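PDB 4P78: HicB3 antitoxin from Yersinia pestis, which probably neutralises the HicA3 toxin by binding it in a toxin-antitoxin complex. Local coordinates for residues A[4-9]-A[77-82]. Sequence-based numbering, arbitrary orientation.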
loop_
_atom_site.group_PDB
_atom_site.type_symbol
_atom_site.label_atom_id
_atom_site.label_comp_id
_atom_site.label_asym_id
_atom_site.label_seq_id
_atom_site.Cartn_x
_atom_site.Cartn_y
_atom_site.Cartn_z
ATOM N N PRO A 4 -5.270 -5.868 -0.081
ATOM C CA PRO A 4 -3.978 -5.332 -0.518
ATOM C C PRO A 4 -3.697 -5.712 -1.956
ATOM O O PRO A 4 -4.045 -6.831 -2.360
ATOM C CB PRO A 4 -2.977 -6.007 0.409
ATOM C CG PRO A 4 -3.654 -7.308 0.805
ATOM C CD PRO A 4 -5.129 -7.029 0.822
ATOM N N ILE A 5 -3.097 -4.798 -2.713
ATOM C CA ILE A 5 -2.527 -5.128 -4.017
ATOM C C ILE A 5 -1.080 -4.654 -4.057
ATOM O O ILE A 5 -0.718 -3.694 -3.377
ATOM C CB ILE A 5 -3.323 -4.495 -5.187
ATOM C CG1 ILE A 5 -3.471 -2.986 -4.994
ATOM C CG2 ILE A 5 -4.707 -5.174 -5.344
ATOM C CD1 ILE A 5 -4.048 -2.269 -6.214
ATOM N N PHE A 6 -0.242 -5.355 -4.813
ATOM C CA PHE A 6 1.130 -4.920 -5.054
ATOM C C PHE A 6 1.150 -4.360 -6.460
ATOM O O PHE A 6 0.748 -5.056 -7.394
ATOM C CB PHE A 6 2.144 -6.076 -4.941
ATOM C CG PHE A 6 2.408 -6.550 -3.543
ATOM C CD1 PHE A 6 1.785 -5.967 -2.450
ATOM C CD2 PHE A 6 3.305 -7.580 -3.320
ATOM C CE1 PHE A 6 2.047 -6.415 -1.176
ATOM C CE2 PHE A 6 3.574 -8.026 -2.042
ATOM C CZ PHE A 6 2.946 -7.441 -0.973
ATOM N N ILE A 7 1.585 -3.111 -6.641
ATOM C CA ILE A 7 1.644 -2.590 -7.992
ATOM C C ILE A 7 3.015 -2.035 -8.378
ATOM O O ILE A 7 3.816 -1.621 -7.535
ATOM C CB ILE A 7 0.576 -1.501 -8.237
ATOM C CG1 ILE A 7 0.899 -0.218 -7.501
ATOM C CG2 ILE A 7 -0.813 -2.003 -7.863
ATOM C CD1 ILE A 7 -0.087 0.883 -7.805
ATOM N N PHE A 8 3.247 -2.028 -9.684
ATOM C CA PHE A 8 4.545 -1.742 -10.267
ATOM C C PHE A 8 4.347 -0.830 -11.457
ATOM O O PHE A 8 3.382 -0.984 -12.211
ATOM C CB PHE A 8 5.244 -3.035 -10.696
ATOM C CG PHE A 8 5.376 -4.031 -9.599
ATOM C CD1 PHE A 8 6.521 -4.075 -8.821
ATOM C CD2 PHE A 8 4.343 -4.916 -9.324
ATOM C CE1 PHE A 8 6.638 -5.000 -7.798
ATOM C CE2 PHE A 8 4.459 -5.826 -8.295
ATOM C CZ PHE A 8 5.611 -5.862 -7.529
ATOM N N LYS A 9 5.249 0.126 -11.624
ATOM C CA LYS A 9 5.162 1.068 -12.739
ATOM C C LYS A 9 5.440 0.399 -14.090
ATOM O O LYS A 9 6.375 -0.384 -14.213
ATOM C CB LYS A 9 6.135 2.220 -12.521
ATOM C CG LYS A 9 5.476 3.578 -12.528
ATOM C CD LYS A 9 4.932 3.891 -13.890
ATOM C CE LYS A 9 3.877 4.986 -13.838
ATOM N NZ LYS A 9 3.154 5.072 -15.141
ATOM N N GLY A 77 7.870 -2.217 -5.888
ATOM C CA GLY A 77 6.457 -2.432 -5.660
ATOM C C GLY A 77 5.884 -1.444 -4.657
ATOM O O GLY A 77 6.551 -1.031 -3.709
ATOM N N ILE A 78 4.629 -1.073 -4.874
ATOM C CA ILE A 78 3.913 -0.202 -3.962
ATOM C C ILE A 78 2.675 -0.939 -3.463
ATOM O O ILE A 78 2.030 -1.649 -4.230
ATOM C CB ILE A 78 3.540 1.116 -4.662
ATOM C CG1 ILE A 78 4.826 1.815 -5.117
ATOM C CG2 ILE A 78 2.735 2.029 -3.732
ATOM C CD1 ILE A 78 4.638 2.725 -6.308
ATOM N N LEU A 79 2.372 -0.802 -2.174
ATOM C CA LEU A 79 1.135 -1.341 -1.604
ATOM C C LEU A 79 -0.059 -0.412 -1.839
ATOM O O LEU A 79 -0.003 0.790 -1.546
ATOM C CB LEU A 79 1.296 -1.579 -0.103
ATOM C CG LEU A 79 0.049 -1.961 0.709
ATOM C CD1 LEU A 79 -0.494 -3.341 0.294
ATOM C CD2 LEU A 79 0.382 -1.931 2.200
ATOM N N GLY A 80 -1.137 -0.973 -2.365
ATOM C CA GLY A 80 -2.379 -0.242 -2.527
ATOM C C GLY A 80 -3.527 -1.001 -1.889
ATOM O O GLY A 80 -3.340 -2.092 -1.367
ATOM N N PHE A 81 -4.724 -0.427 -1.956
ATOM C CA PHE A 81 -5.901 -0.999 -1.326
ATOM C C PHE A 81 -7.069 -0.917 -2.281
ATOM O O PHE A 81 -7.317 0.135 -2.877
ATOM C CB PHE A 81 -6.235 -0.260 -0.015
ATOM C CG PHE A 81 -5.035 0.008 0.838
ATOM C CD1 PHE A 81 -4.276 1.155 0.648
ATOM C CD2 PHE A 81 -4.639 -0.902 1.808
ATOM C CE1 PHE A 81 -3.146 1.394 1.414
ATOM C CE2 PHE A 81 -3.511 -0.669 2.586
ATOM C CZ PHE A 81 -2.765 0.476 2.393
ATOM N N VAL A 82 -7.779 -2.031 -2.440
ATOM C CA VAL A 82 -9.018 -2.041 -3.209
ATOM C C VAL A 82 -10.159 -2.598 -2.359
ATOM O O VAL A 82 -9.993 -3.598 -1.654
ATOM C CB VAL A 82 -8.909 -2.878 -4.529
ATOM C CG1 VAL A 82 -8.214 -2.098 -5.613
ATOM C CG2 VAL A 82 -8.206 -4.201 -4.285
#
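Ile5 and Gly80 face each other as an antiparallel hydrogen-bonded pair, with Ile5 N to Gly80 O at 3.0 Å and Gly80 N to Ile5 O at 2.9 Å. Ile7 and Ile78 repeat the pattern two residues further along, with Ile7 N to Ile78 O at 2.9 Å and Ile78 N to Ile7 O at 2.8 Å. Both bonds of this second pair lie in the carbonyl plane, whereas Ile5 N sits well above that of Gly80, 51° out of it and so not on a lone pair. Because Gly80 has no side chain, CG1 of Ile5 can lie over its peptide, 3.7 Å from Gly80 C; with chi1 at 54° the CG2 branch is turned beside the backbone N and meets CG2 of Val82 at 3.8 Å. On the other face Leu79 CD1 lies 3.6 Å from Pro4 CB and, near the plane of the Phe6 ring, 4.3 Å from Phe6 CE1 at its edge. The Phe8 ring meets CA of Gly77 obliquely, through CE1.

Ile5 and Ile7 pack on Phe26, while Phe6 is covered by helix 70-75. Leu79 makes backbone hydrogen bonds to the second HicB3 subunit, and Phe8 touches Ser50 of the HicA3 toxin chain. The pairing adds the last strand at the edge of a four-stranded antiparallel sheet of order 3-2-1-4, beside the first, consistent with the partly degraded RNase H-like fold described for HicB antitoxins.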